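Local coordinates for protein FimX (Pseudomonas aeruginosa PAO1, PDB 3HV8) that binds C2E in a pocket of its EAL domain, a barrel of strands and helices related to the TIM barrel, at residues Val230-Leu236 with Gly249-Gln253; Val20-Gln25 with Ala73-Leu79; Gln168-Phe174 with Val189-Asp195. All blocks are in the same frame, centred on the assembly; numbering follows the deposited sequence.

Contact 1: Val230-Leu236 with Gly249-Gln253; sequences VESASVL and GYYLQ. With C2E (9,9'-[(2R,3R,3aS,5S,7aR,9R,10R,10aS,12S,14aR)-3,5,10,12-tetrahydroxy-5,12-dioxidooctahydro-2H,7H-difuro[3,2-d:3',2'-j][1,3,7,9,2,8]tetraoxadiphosphacyclododecine-2,9-diyl]bis(2-amino-1,9-dihydro-6H-purin-6-one)), chain B.
Y251 lies along the turn V230-A233 for its whole length. Its CB sits by V230 O and, 4.1 Å from Y251 CB, V230 CG1. With CG anti to the backbone N (chi1 -163°), the ring is carried alongside the 231-233 backbone, one face against it: CD2 nears E231 O, S232 C stands over the centre of that face, and A233 N is offset toward the rim, while CD1 touches L236 CD1. At the tip, OH reaches A233 CB at 3.4 Å. The backbone shares this grip, since Y251 N donates to V230 O (3.0 Å). L236 also rests on I247. The neighbouring pair, E231 and Y250, points to one guanine of C2E. E231 OE1 receives N1 of C2E at 2.7 Å (N-H...O 162°) and N2 more weakly, whereas Y250 N donates to O6 of C2E at 2.9 Å. The Y250 ring covers the same base, with C2E C6 3.4 Å above its plane and over its centre. One carboxylate oxygen for two donors and one backbone N-H for a carbonyl make a pattern matched to guanine, consistent with the two segments together shaping the site for this base.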
loop_
_atom_site.group_PDB
_atom_site.type_symbol
_atom_site.label_atom_id
_atom_site.label_comp_id
_atom_site.label_asym_id
_atom_site.label_seq_id
_atom_site.Cartn_x
_atom_site.Cartn_y
_atom_site.Cartn_z
ATOM N N VAL A 230 4.784 1.860 13.757
ATOM C CA VAL A 230 5.105 2.741 14.877
ATOM C C VAL A 230 4.100 2.482 15.999
ATOM O O VAL A 230 2.912 2.761 15.860
ATOM C CB VAL A 230 5.101 4.221 14.456
ATOM C CG1 VAL A 230 5.396 5.120 15.676
ATOM C CG2 VAL A 230 6.127 4.467 13.360
ATOM N N GLU A 231 4.582 1.934 17.114
ATOM C CA GLU A 231 3.699 1.636 18.241
ATOM C C GLU A 231 4.134 2.306 19.536
ATOM O O GLU A 231 3.534 2.048 20.581
ATOM C CB GLU A 231 3.599 0.128 18.466
ATOM C CG GLU A 231 3.114 -0.636 17.221
ATOM C CD GLU A 231 2.690 -2.056 17.534
ATOM O OE1 GLU A 231 2.825 -2.925 16.648
ATOM O OE2 GLU A 231 2.228 -2.306 18.667
ATOM N N SER A 232 5.150 3.163 19.470
ATOM C CA SER A 232 5.713 3.787 20.677
ATOM C C SER A 232 6.314 5.156 20.380
ATOM O O SER A 232 6.735 5.427 19.251
ATOM C CB SER A 232 6.788 2.898 21.312
ATOM O OG SER A 232 7.933 2.749 20.492
ATOM N N ALA A 233 6.371 6.002 21.405
ATOM C CA ALA A 233 6.991 7.320 21.290
ATOM C C ALA A 233 8.479 7.242 20.966
ATOM O O ALA A 233 8.984 8.047 20.176
ATOM C CB ALA A 233 6.771 8.114 22.576
ATOM N N SER A 234 9.188 6.283 21.563
ATOM C CA SER A 234 10.614 6.128 21.291
ATOM C C SER A 234 10.853 5.815 19.820
ATOM O O SER A 234 11.811 6.291 19.215
ATOM C CB SER A 234 11.247 5.043 22.176
ATOM O OG SER A 234 10.883 3.739 21.749
ATOM N N VAL A 235 9.986 4.984 19.249
ATOM C CA VAL A 235 10.140 4.652 17.844
ATOM C C VAL A 235 9.773 5.843 16.955
ATOM O O VAL A 235 10.520 6.163 16.028
ATOM C CB VAL A 235 9.363 3.380 17.463
ATOM C CG1 VAL A 235 9.341 3.225 15.956
ATOM C CG2 VAL A 235 10.032 2.169 18.108
ATOM N N LEU A 236 8.662 6.505 17.263
ATOM C CA LEU A 236 8.290 7.734 16.551
ATOM C C LEU A 236 9.454 8.723 16.553
ATOM O O LEU A 236 9.858 9.234 15.510
ATOM C CB LEU A 236 7.020 8.358 17.130
ATOM C CG LEU A 236 6.347 9.457 16.289
ATOM C CD1 LEU A 236 4.918 9.680 16.743
ATOM C CD2 LEU A 236 7.122 10.768 16.300
ATOM N N GLY A 249 1.315 3.701 11.953
ATOM C CA GLY A 249 1.271 2.692 12.997
ATOM C C GLY A 249 0.119 2.877 13.948
ATOM O O GLY A 249 -0.559 3.905 13.935
ATOM N N TYR A 250 -0.118 1.853 14.761
ATOM C CA TYR A 250 -1.152 1.919 15.785
ATOM C C TYR A 250 -0.989 3.135 16.706
ATOM O O TYR A 250 -1.978 3.682 17.190
ATOM C CB TYR A 250 -1.162 0.630 16.620
ATOM C CG TYR A 250 -1.626 -0.616 15.901
ATOM C CD1 TYR A 250 -1.169 -1.872 16.290
ATOM C CD2 TYR A 250 -2.525 -0.550 14.840
ATOM C CE1 TYR A 250 -1.592 -3.024 15.637
ATOM C CE2 TYR A 250 -2.950 -1.696 14.186
ATOM C CZ TYR A 250 -2.486 -2.929 14.590
ATOM O OH TYR A 250 -2.908 -4.071 13.937
ATOM N N TYR A 251 0.253 3.542 16.953
ATOM C CA TYR A 251 0.527 4.692 17.830
ATOM C C TYR A 251 -0.099 5.986 17.300
ATOM O O TYR A 251 -0.547 6.832 18.076
ATOM C CB TYR A 251 2.030 4.885 18.044
ATOM C CG TYR A 251 2.378 5.772 19.228
ATOM C CD1 TYR A 251 2.731 7.105 19.046
ATOM C CD2 TYR A 251 2.355 5.268 20.523
ATOM C CE1 TYR A 251 3.051 7.916 20.131
ATOM C CE2 TYR A 251 2.674 6.073 21.617
ATOM C CZ TYR A 251 3.022 7.392 21.411
ATOM O OH TYR A 251 3.342 8.190 22.495
ATOM N N LEU A 252 -0.133 6.132 15.979
ATOM C CA LEU A 252 -0.751 7.291 15.346
ATOM C C LEU A 252 -2.253 7.080 15.201
ATOM O O LEU A 252 -3.056 7.877 15.694
ATOM C CB LEU A 252 -0.104 7.556 13.982
ATOM C CG LEU A 252 1.405 7.780 14.100
ATOM C CD1 LEU A 252 2.102 7.619 12.763
ATOM C CD2 LEU A 252 1.680 9.160 14.701
ATOM N N GLN A 253 -2.628 6.002 14.518
ATOM C CA GLN A 253 -4.017 5.569 14.439
ATOM C C GLN A 253 -4.029 4.233 13.723
ATOM O O GLN A 253 -3.323 4.061 12.727
ATOM C CB GLN A 253 -4.909 6.557 13.690
ATOM C CG GLN A 253 -6.397 6.219 13.869
ATOM C CD GLN A 253 -7.284 6.748 12.761
ATOM O OE1 GLN A 253 -7.691 6.002 11.867
ATOM N NE2 GLN A 253 -7.580 8.037 12.802
HETATM P P1 C2E B . 0.785 -5.228 4.884
HETATM O O2P C2E B . 2.006 -4.411 4.255
HETATM O O1P C2E B . 1.370 -6.143 5.885
HETATM O "O5'" C2E B . -0.238 -4.345 5.729
HETATM C "C5'" C2E B . 0.130 -4.015 7.082
HETATM C "C4'" C2E B . -0.487 -4.956 8.139
HETATM O "O4'" C2E B . -0.110 -4.482 9.455
HETATM C "C3'" C2E B . -1.993 -4.746 8.048
HETATM O "O3'" C2E B . -2.660 -5.995 8.287
HETATM C "C2'" C2E B . -2.299 -3.681 9.127
HETATM O "O2'" C2E B . -3.600 -3.783 9.674
HETATM C "C1'" C2E B . -1.246 -4.030 10.178
HETATM N N9 C2E B . -0.844 -2.924 11.034
HETATM C C8 C2E B . -1.035 -1.581 10.806
HETATM N N7 C2E B . -0.380 -0.886 11.708
HETATM C C5 C2E B . 0.239 -1.752 12.562
HETATM C C6 C2E B . 1.056 -1.580 13.702
HETATM O O6 C2E B . 1.406 -0.473 14.114
HETATM N N1 C2E B . 1.475 -2.696 14.316
HETATM C C2 C2E B . 1.134 -3.936 13.873
HETATM N N2 C2E B . 1.607 -5.029 14.552
HETATM N N3 C2E B . 0.377 -4.111 12.815
HETATM C C4 C2E B . -0.070 -3.047 12.147
HETATM P P11 C2E B . -3.866 -6.379 7.293
HETATM O O21 C2E B . -4.483 -7.736 7.797
HETATM O O11 C2E B . -4.821 -5.260 7.158
HETATM O O5A C2E B . -3.169 -6.561 5.880
HETATM C C5A C2E B . -2.189 -7.595 5.717
HETATM C C4A C2E B . -1.768 -7.710 4.254
HETATM O O4A C2E B . -2.914 -8.048 3.458
HETATM C C3A C2E B . -1.230 -6.417 3.639
HETATM O O3A C2E B . 0.167 -6.248 3.848
HETATM C C2A C2E B . -1.444 -6.701 2.151
HETATM O O2A C2E B . -0.445 -7.616 1.669
HETATM C C1A C2E B . -2.764 -7.481 2.172
HETATM N N91 C2E B . -3.862 -6.552 1.937
HETATM C C81 C2E B . -4.582 -5.832 2.847
HETATM N N71 C2E B . -5.475 -5.129 2.206
HETATM C C51 C2E B . -5.420 -5.416 0.871
HETATM C C61 C2E B . -6.130 -5.018 -0.280
HETATM O O61 C2E B . -6.996 -4.134 -0.270
HETATM N N11 C2E B . -5.736 -5.590 -1.447
HETATM C C21 C2E B . -4.721 -6.504 -1.528
HETATM N N21 C2E B . -4.360 -6.998 -2.750
HETATM N N31 C2E B . -4.035 -6.864 -0.475
HETATM C C41 C2E B . -4.384 -6.348 0.708
#

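Contact 2: Val20-Gln25 with Ala73-Leu79; sequences VIAILQ and AAKEAGL
Q25 brings the one flat side-chain group among the touching residues, yet neither face nor edge of its amide enters: its CG meets L79 CD1 at 3.8 Å, the two side chains crossing at about a right angle. The rest is aliphatic. I21 reaches across with its CD1, which lies 3.6 Å from A77 CB and 3.9 Å from A73 CB and also nears A73 O; CG1 anti to the carbonyl carbon (chi1 -57°) and a turn at chi2 (-49°) bring this methyl between A73 and A77, one helical turn apart. L24 works one turn further on, its CD1 meeting A74 CB at 3.8 Å while its CB touches L79 CD1, also at 3.8 Å. That L79 methyl therefore sits against both L24 and Q25. The alanines present only methyl groups, consistent with the close approach of I21 and L24; F70 touches V20 and L24, and I83 touches A74. L79 is placed by the way helix 71-76 ends: G78 takes a positive phi of 78°, L79 N returns to A74 O at 2.9 Å, and G78 N to K75 O at 3.1 Å. This is a Schellman motif whose last residue, L79, turns its side chain onto helix 20-30, joining the two helices at the periphery of the EAL domain.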
loop_
_atom_site.group_PDB
_atom_site.type_symbol
_atom_site.label_atom_id
_atom_site.label_comp_id
_atom_site.label_asym_id
_atom_site.label_seq_id
_atom_site.Cartn_x
_atom_site.Cartn_y
_atom_site.Cartn_z
ATOM N N VAL A 20 -14.415 -21.097 1.567
ATOM C CA VAL A 20 -13.968 -19.737 1.385
ATOM C C VAL A 20 -14.172 -19.310 -0.064
ATOM O O VAL A 20 -14.534 -18.166 -0.310
ATOM C CB VAL A 20 -12.464 -19.627 1.753
ATOM C CG1 VAL A 20 -11.930 -18.241 1.460
ATOM C CG2 VAL A 20 -12.260 -19.978 3.222
ATOM N N ILE A 21 -13.965 -20.214 -1.020
ATOM C CA ILE A 21 -14.071 -19.854 -2.434
ATOM C C ILE A 21 -15.501 -19.464 -2.792
ATOM O O ILE A 21 -15.741 -18.409 -3.389
ATOM C CB ILE A 21 -13.529 -20.948 -3.376
ATOM C CG1 ILE A 21 -12.066 -21.252 -3.025
ATOM C CG2 ILE A 21 -13.668 -20.529 -4.836
ATOM C CD1 ILE A 21 -11.201 -20.005 -2.897
ATOM N N ALA A 22 -16.458 -20.300 -2.401
ATOM C CA ALA A 22 -17.862 -19.971 -2.634
ATOM C C ALA A 22 -18.247 -18.657 -1.964
ATOM O O ALA A 22 -18.956 -17.837 -2.555
ATOM C CB ALA A 22 -18.759 -21.103 -2.136
ATOM N N ILE A 23 -17.785 -18.449 -0.733
ATOM C CA ILE A 23 -18.039 -17.198 -0.030
ATOM C C ILE A 23 -17.459 -15.987 -0.775
ATOM O O ILE A 23 -18.120 -14.960 -0.907
ATOM C CB ILE A 23 -17.530 -17.253 1.420
ATOM C CG1 ILE A 23 -18.393 -18.215 2.253
ATOM C CG2 ILE A 23 -17.522 -15.875 2.054
ATOM C CD1 ILE A 23 -17.893 -18.402 3.669
ATOM N N LEU A 24 -16.232 -16.106 -1.272
ATOM C CA LEU A 24 -15.605 -15.018 -2.022
ATOM C C LEU A 24 -16.323 -14.707 -3.326
ATOM O O LEU A 24 -16.516 -13.530 -3.666
ATOM C CB LEU A 24 -14.139 -15.356 -2.309
ATOM C CG LEU A 24 -13.202 -15.304 -1.101
ATOM C CD1 LEU A 24 -11.865 -15.944 -1.477
ATOM C CD2 LEU A 24 -13.008 -13.867 -0.606
ATOM N N GLN A 25 -16.699 -15.749 -4.064
ATOM C CA GLN A 25 -17.426 -15.571 -5.319
ATOM C C GLN A 25 -18.696 -14.752 -5.073
ATOM O O GLN A 25 -18.992 -13.802 -5.802
ATOM C CB GLN A 25 -17.747 -16.934 -5.949
ATOM C CG GLN A 25 -16.512 -17.605 -6.565
ATOM C CD GLN A 25 -16.697 -19.089 -6.865
ATOM O OE1 GLN A 25 -17.420 -19.799 -6.161
ATOM N NE2 GLN A 25 -16.023 -19.566 -7.906
ATOM N N ALA A 73 -6.173 -18.100 -0.954
ATOM C CA ALA A 73 -7.103 -19.014 -1.586
ATOM C C ALA A 73 -7.739 -18.319 -2.786
ATOM O O ALA A 73 -7.930 -18.910 -3.831
ATOM C CB ALA A 73 -8.154 -19.448 -0.570
ATOM N N ALA A 74 -8.004 -17.027 -2.645
ATOM C CA ALA A 74 -8.577 -16.261 -3.747
ATOM C C ALA A 74 -7.689 -16.321 -4.979
ATOM O O ALA A 74 -8.149 -16.595 -6.091
ATOM C CB ALA A 74 -8.796 -14.822 -3.328
ATOM N N LYS A 75 -6.402 -16.059 -4.792
ATOM C CA LYS A 75 -5.489 -16.087 -5.930
ATOM C C LYS A 75 -5.444 -17.465 -6.610
ATOM O O LYS A 75 -5.500 -17.571 -7.839
ATOM C CB LYS A 75 -4.089 -15.618 -5.521
ATOM C CG LYS A 75 -3.167 -15.524 -6.711
ATOM C CD LYS A 75 -1.967 -14.624 -6.428
ATOM C CE LYS A 75 -1.132 -15.159 -5.272
ATOM N NZ LYS A 75 -0.031 -14.205 -4.900
ATOM N N GLU A 76 -5.382 -18.518 -5.800
ATOM C CA GLU A 76 -5.314 -19.876 -6.334
ATOM C C GLU A 76 -6.591 -20.236 -7.115
ATOM O O GLU A 76 -6.537 -20.984 -8.101
ATOM C CB GLU A 76 -5.015 -20.869 -5.201
ATOM C CG GLU A 76 -4.977 -22.351 -5.608
ATOM C CD GLU A 76 -3.870 -22.724 -6.594
ATOM O OE1 GLU A 76 -3.872 -23.896 -7.021
ATOM O OE2 GLU A 76 -3.000 -21.887 -6.943
ATOM N N ALA A 77 -7.716 -19.648 -6.708
ATOM C CA ALA A 77 -9.008 -19.889 -7.355
ATOM C C ALA A 77 -9.308 -18.916 -8.488
ATOM O O ALA A 77 -10.413 -18.923 -9.029
ATOM C CB ALA A 77 -10.158 -19.823 -6.327
ATOM N N GLY A 78 -8.354 -18.052 -8.834
ATOM C CA GLY A 78 -8.542 -17.155 -9.958
ATOM C C GLY A 78 -9.413 -15.942 -9.667
ATOM O O GLY A 78 -9.990 -15.363 -10.587
ATOM N N LEU A 79 -9.493 -15.554 -8.399
ATOM C CA LEU A 79 -10.335 -14.436 -7.967
ATOM C C LEU A 79 -9.548 -13.186 -7.558
ATOM O O LEU A 79 -10.154 -12.180 -7.183
ATOM C CB LEU A 79 -11.212 -14.866 -6.789
ATOM C CG LEU A 79 -12.193 -16.014 -7.077
ATOM C CD1 LEU A 79 -12.982 -16.369 -5.811
ATOM C CD2 LEU A 79 -13.129 -15.675 -8.244
#

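Contact 3: Gln168-Phe174 with Val189-Asp195; sequences QAAISQF and VQFIKID. With C2E (9,9'-[(2R,3R,3aS,5S,7aR,9R,10R,10aS,12S,14aR)-3,5,10,12-tetrahydroxy-5,12-dioxidooctahydro-2H,7H-difuro[3,2-d:3',2'-j][1,3,7,9,2,8]tetraoxadiphosphacyclododecine-2,9-diyl]bis(2-amino-1,9-dihydro-6H-purin-6-one)), chain B.
A169 O accepts two successive N-H groups, from Q190 N at 3.0 Å and, weakly, from F191 N. The neighbouring A169 N is held in turn by the side chain of Q190, whose OE1 accepts it at 2.9 Å in the plane of its carbonyl; the bend at chi2 (84°) folds the glutamine back so that its amide does the work of a strand carbonyl. Beyond this end the pairing is regular and parallel: I171 N binds F191 O, and K193 N binds I171 O at 2.8 Å. At Q173 the register slips by one residue in a beta bulge. Its positive phi (54°) turns the chain, and K193 O receives F174 N (3.0 Å) while Q173 N donates to water 1 (2.8 Å), which donates onward to I194 O. Past the bulge, I192 CG2 lies over one face of the F174 ring, a CH-pi contact 3.7 Å from the centroid. At the other end, Q168 OE1, which is bonded to K106, lies in the plane of the F191 ring at its edge. K193 NZ forms a salt bridge with E52 and a hydrogen bond with Q248. Q173 NE2 comes within 3.5 Å of O2P of C2E, near the C-terminal end of its strand. Parallel neighbours of this kind, with a ligand at their C-terminal ends, are consistent with the TIM-barrel-like fold of the EAL domain.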
loop_
_atom_site.group_PDB
_atom_site.type_symbol
_atom_site.label_atom_id
_atom_site.label_comp_id
_atom_site.label_asym_id
_atom_site.label_seq_id
_atom_site.Cartn_x
_atom_site.Cartn_y
_atom_site.Cartn_z
ATOM N N GLN A 168 0.604 7.165 -8.932
ATOM C CA GLN A 168 1.917 6.911 -8.372
ATOM C C GLN A 168 2.031 5.463 -7.926
ATOM O O GLN A 168 1.055 4.707 -7.981
ATOM C CB GLN A 168 2.138 7.836 -7.177
ATOM C CG GLN A 168 2.366 9.293 -7.589
ATOM C CD GLN A 168 2.427 10.215 -6.389
ATOM O OE1 GLN A 168 1.540 10.208 -5.554
ATOM N NE2 GLN A 168 3.469 11.032 -6.318
ATOM N N ALA A 169 3.228 5.064 -7.514
ATOM C CA ALA A 169 3.460 3.708 -7.042
ATOM C C ALA A 169 4.439 3.653 -5.879
ATOM O O ALA A 169 5.250 4.577 -5.666
ATOM C CB ALA A 169 3.915 2.789 -8.190
ATOM N N ALA A 170 4.343 2.566 -5.125
ATOM C CA ALA A 170 5.166 2.347 -3.946
ATOM C C ALA A 170 5.564 0.894 -3.871
ATOM O O ALA A 170 4.807 0.011 -4.313
ATOM C CB ALA A 170 4.390 2.702 -2.686
ATOM N N ILE A 171 6.736 0.622 -3.312
ATOM C CA ILE A 171 7.088 -0.738 -2.937
ATOM C C ILE A 171 6.987 -0.846 -1.428
ATOM O O ILE A 171 7.569 -0.018 -0.726
ATOM C CB ILE A 171 8.527 -1.100 -3.359
ATOM C CG1 ILE A 171 8.724 -0.842 -4.856
ATOM C CG2 ILE A 171 8.855 -2.551 -2.953
ATOM C CD1 ILE A 171 7.737 -1.572 -5.726
ATOM N N SER A 172 6.280 -1.859 -0.932
ATOM C CA SER A 172 6.152 -2.075 0.500
ATOM C C SER A 172 6.965 -3.284 0.942
ATOM O O SER A 172 7.487 -4.039 0.111
ATOM C CB SER A 172 4.694 -2.265 0.883
ATOM O OG SER A 172 4.144 -3.400 0.243
ATOM N N GLN A 173 7.077 -3.460 2.250
ATOM C CA GLN A 173 7.904 -4.511 2.837
ATOM C C GLN A 173 9.336 -4.461 2.323
ATOM O O GLN A 173 9.999 -5.468 2.188
ATOM C CB GLN A 173 7.255 -5.889 2.642
ATOM C CG GLN A 173 5.918 -6.006 3.388
ATOM C CD GLN A 173 5.089 -7.221 2.987
ATOM O OE1 GLN A 173 5.533 -8.072 2.220
ATOM N NE2 GLN A 173 3.869 -7.295 3.500
ATOM N N PHE A 174 9.828 -3.253 2.080
ATOM C CA PHE A 174 11.137 -3.068 1.463
ATOM C C PHE A 174 12.278 -3.351 2.432
ATOM O O PHE A 174 12.195 -3.029 3.636
ATOM C CB PHE A 174 11.264 -1.625 0.959
ATOM C CG PHE A 174 12.556 -1.329 0.242
ATOM C CD1 PHE A 174 12.654 -1.492 -1.131
ATOM C CD2 PHE A 174 13.662 -0.842 0.951
ATOM C CE1 PHE A 174 13.834 -1.204 -1.796
ATOM C CE2 PHE A 174 14.855 -0.563 0.291
ATOM C CZ PHE A 174 14.938 -0.742 -1.081
ATOM N N VAL A 189 8.654 4.283 -9.195
ATOM C CA VAL A 189 8.022 4.376 -7.887
ATOM C C VAL A 189 8.524 5.616 -7.169
ATOM O O VAL A 189 9.680 6.024 -7.326
ATOM C CB VAL A 189 8.264 3.116 -7.028
ATOM C CG1 VAL A 189 7.666 1.873 -7.685
ATOM C CG2 VAL A 189 9.745 2.922 -6.772
ATOM N N GLN A 190 7.644 6.222 -6.390
ATOM C CA GLN A 190 7.985 7.445 -5.683
ATOM C C GLN A 190 8.123 7.203 -4.184
ATOM O O GLN A 190 8.844 7.943 -3.507
ATOM C CB GLN A 190 6.936 8.522 -5.937
ATOM C CG GLN A 190 6.829 8.960 -7.406
ATOM C CD GLN A 190 5.944 8.048 -8.213
ATOM O OE1 GLN A 190 5.155 7.283 -7.663
ATOM N NE2 GLN A 190 6.081 8.107 -9.532
ATOM N N PHE A 191 7.436 6.190 -3.664
ATOM C CA PHE A 191 7.442 5.928 -2.224
ATOM C C PHE A 191 8.017 4.551 -1.963
ATOM O O PHE A 191 7.744 3.599 -2.719
ATOM C CB PHE A 191 6.019 5.933 -1.629
ATOM C CG PHE A 191 5.250 7.232 -1.807
ATOM C CD1 PHE A 191 5.194 8.180 -0.787
ATOM C CD2 PHE A 191 4.499 7.455 -2.954
ATOM C CE1 PHE A 191 4.448 9.357 -0.952
ATOM C CE2 PHE A 191 3.755 8.613 -3.118
ATOM C CZ PHE A 191 3.720 9.566 -2.117
ATOM N N ILE A 192 8.749 4.407 -0.863
ATOM C CA ILE A 192 9.248 3.102 -0.448
ATOM C C ILE A 192 8.903 2.901 1.016
ATOM O O ILE A 192 9.317 3.703 1.886
ATOM C CB ILE A 192 10.777 2.978 -0.635
ATOM C CG1 ILE A 192 11.182 3.137 -2.110
ATOM C CG2 ILE A 192 11.268 1.656 -0.079
ATOM C CD1 ILE A 192 10.698 1.975 -3.021
ATOM N N LYS A 193 8.133 1.850 1.292
ATOM C CA LYS A 193 7.644 1.590 2.631
ATOM C C LYS A 193 8.455 0.425 3.139
ATOM O O LYS A 193 8.395 -0.680 2.592
ATOM C CB LYS A 193 6.157 1.267 2.595
ATOM C CG LYS A 193 5.511 1.093 3.961
ATOM C CD LYS A 193 4.007 0.934 3.792
ATOM C CE LYS A 193 3.327 1.058 5.123
ATOM N NZ LYS A 193 1.867 0.786 4.976
ATOM N N ILE A 194 9.256 0.670 4.169
ATOM C CA ILE A 194 10.164 -0.363 4.634
ATOM C C ILE A 194 9.454 -1.398 5.503
ATOM O O ILE A 194 8.408 -1.126 6.098
ATOM C CB ILE A 194 11.405 0.223 5.357
ATOM C CG1 ILE A 194 11.035 0.781 6.733
ATOM C CG2 ILE A 194 12.100 1.275 4.474
ATOM C CD1 ILE A 194 12.266 1.117 7.579
ATOM N N ASP A 195 10.025 -2.596 5.557
ATOM C CA ASP A 195 9.442 -3.694 6.313
ATOM C C ASP A 195 9.390 -3.366 7.813
ATOM O O ASP A 195 10.327 -2.763 8.353
ATOM C CB ASP A 195 10.265 -4.956 6.096
ATOM C CG ASP A 195 9.557 -6.186 6.601
ATOM O OD1 ASP A 195 8.610 -6.630 5.930
ATOM O OD2 ASP A 195 9.937 -6.691 7.678
HETATM P P1 C2E B . 0.785 -5.228 4.884
HETATM O O2P C2E B . 2.006 -4.411 4.255
HETATM O O1P C2E B . 1.370 -6.143 5.885
HETATM O "O5'" C2E B . -0.238 -4.345 5.729
HETATM C "C5'" C2E B . 0.130 -4.015 7.082
HETATM C "C4'" C2E B . -0.487 -4.956 8.139
HETATM O "O4'" C2E B . -0.110 -4.482 9.455
HETATM C "C3'" C2E B . -1.993 -4.746 8.048
HETATM O "O3'" C2E B . -2.660 -5.995 8.287
HETATM C "C2'" C2E B . -2.299 -3.681 9.127
HETATM O "O2'" C2E B . -3.600 -3.783 9.674
HETATM C "C1'" C2E B . -1.246 -4.030 10.178
HETATM N N9 C2E B . -0.844 -2.924 11.034
HETATM C C8 C2E B . -1.035 -1.581 10.806
HETATM N N7 C2E B . -0.380 -0.886 11.708
HETATM C C5 C2E B . 0.239 -1.752 12.562
HETATM C C6 C2E B . 1.056 -1.580 13.702
HETATM O O6 C2E B . 1.406 -0.473 14.114
HETATM N N1 C2E B . 1.475 -2.696 14.316
HETATM C C2 C2E B . 1.134 -3.936 13.873
HETATM N N2 C2E B . 1.607 -5.029 14.552
HETATM N N3 C2E B . 0.377 -4.111 12.815
HETATM C C4 C2E B . -0.070 -3.047 12.147
HETATM P P11 C2E B . -3.866 -6.379 7.293
HETATM O O21 C2E B . -4.483 -7.736 7.797
HETATM O O11 C2E B . -4.821 -5.260 7.158
HETATM O O5A C2E B . -3.169 -6.561 5.880
HETATM C C5A C2E B . -2.189 -7.595 5.717
HETATM C C4A C2E B . -1.768 -7.710 4.254
HETATM O O4A C2E B . -2.914 -8.048 3.458
HETATM C C3A C2E B . -1.230 -6.417 3.639
HETATM O O3A C2E B . 0.167 -6.248 3.848
HETATM C C2A C2E B . -1.444 -6.701 2.151
HETATM O O2A C2E B . -0.445 -7.616 1.669
HETATM C C1A C2E B . -2.764 -7.481 2.172
HETATM N N91 C2E B . -3.862 -6.552 1.937
HETATM C C81 C2E B . -4.582 -5.832 2.847
HETATM N N71 C2E B . -5.475 -5.129 2.206
HETATM C C51 C2E B . -5.420 -5.416 0.871
HETATM C C61 C2E B . -6.130 -5.018 -0.280
HETATM O O61 C2E B . -6.996 -4.134 -0.270
HETATM N N11 C2E B . -5.736 -5.590 -1.447
HETATM C C21 C2E B . -4.721 -6.504 -1.528
HETATM N N21 C2E B . -4.360 -6.998 -2.750
HETATM N N31 C2E B . -4.035 -6.864 -0.475
HETATM C C41 C2E B . -4.384 -6.348 0.708
HETATM O O HOH W 1 6.095 -2.266 4.631
#

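From the N terminus, contact 2 comes first: it brings helix 20-30 to the end of helix 71-76, closing a loop that holds strands 33-42, 49-58 and 64-65. Contact 3 follows, joining two neighbouring parallel strands across a short connection that contains neither helix nor strand. Contact 1 closes last, around the remainder of helix 233-242 and strand 246-247. The three loops run in series, none enclosing or crossing another. Contacts 1 and 3 come within about 8 Å of each other at their nearest atoms and both touch C2E, one at a base and the other beside a phosphate. Contact 2 is peripheral, its centre about 35 Å from that of contact 1.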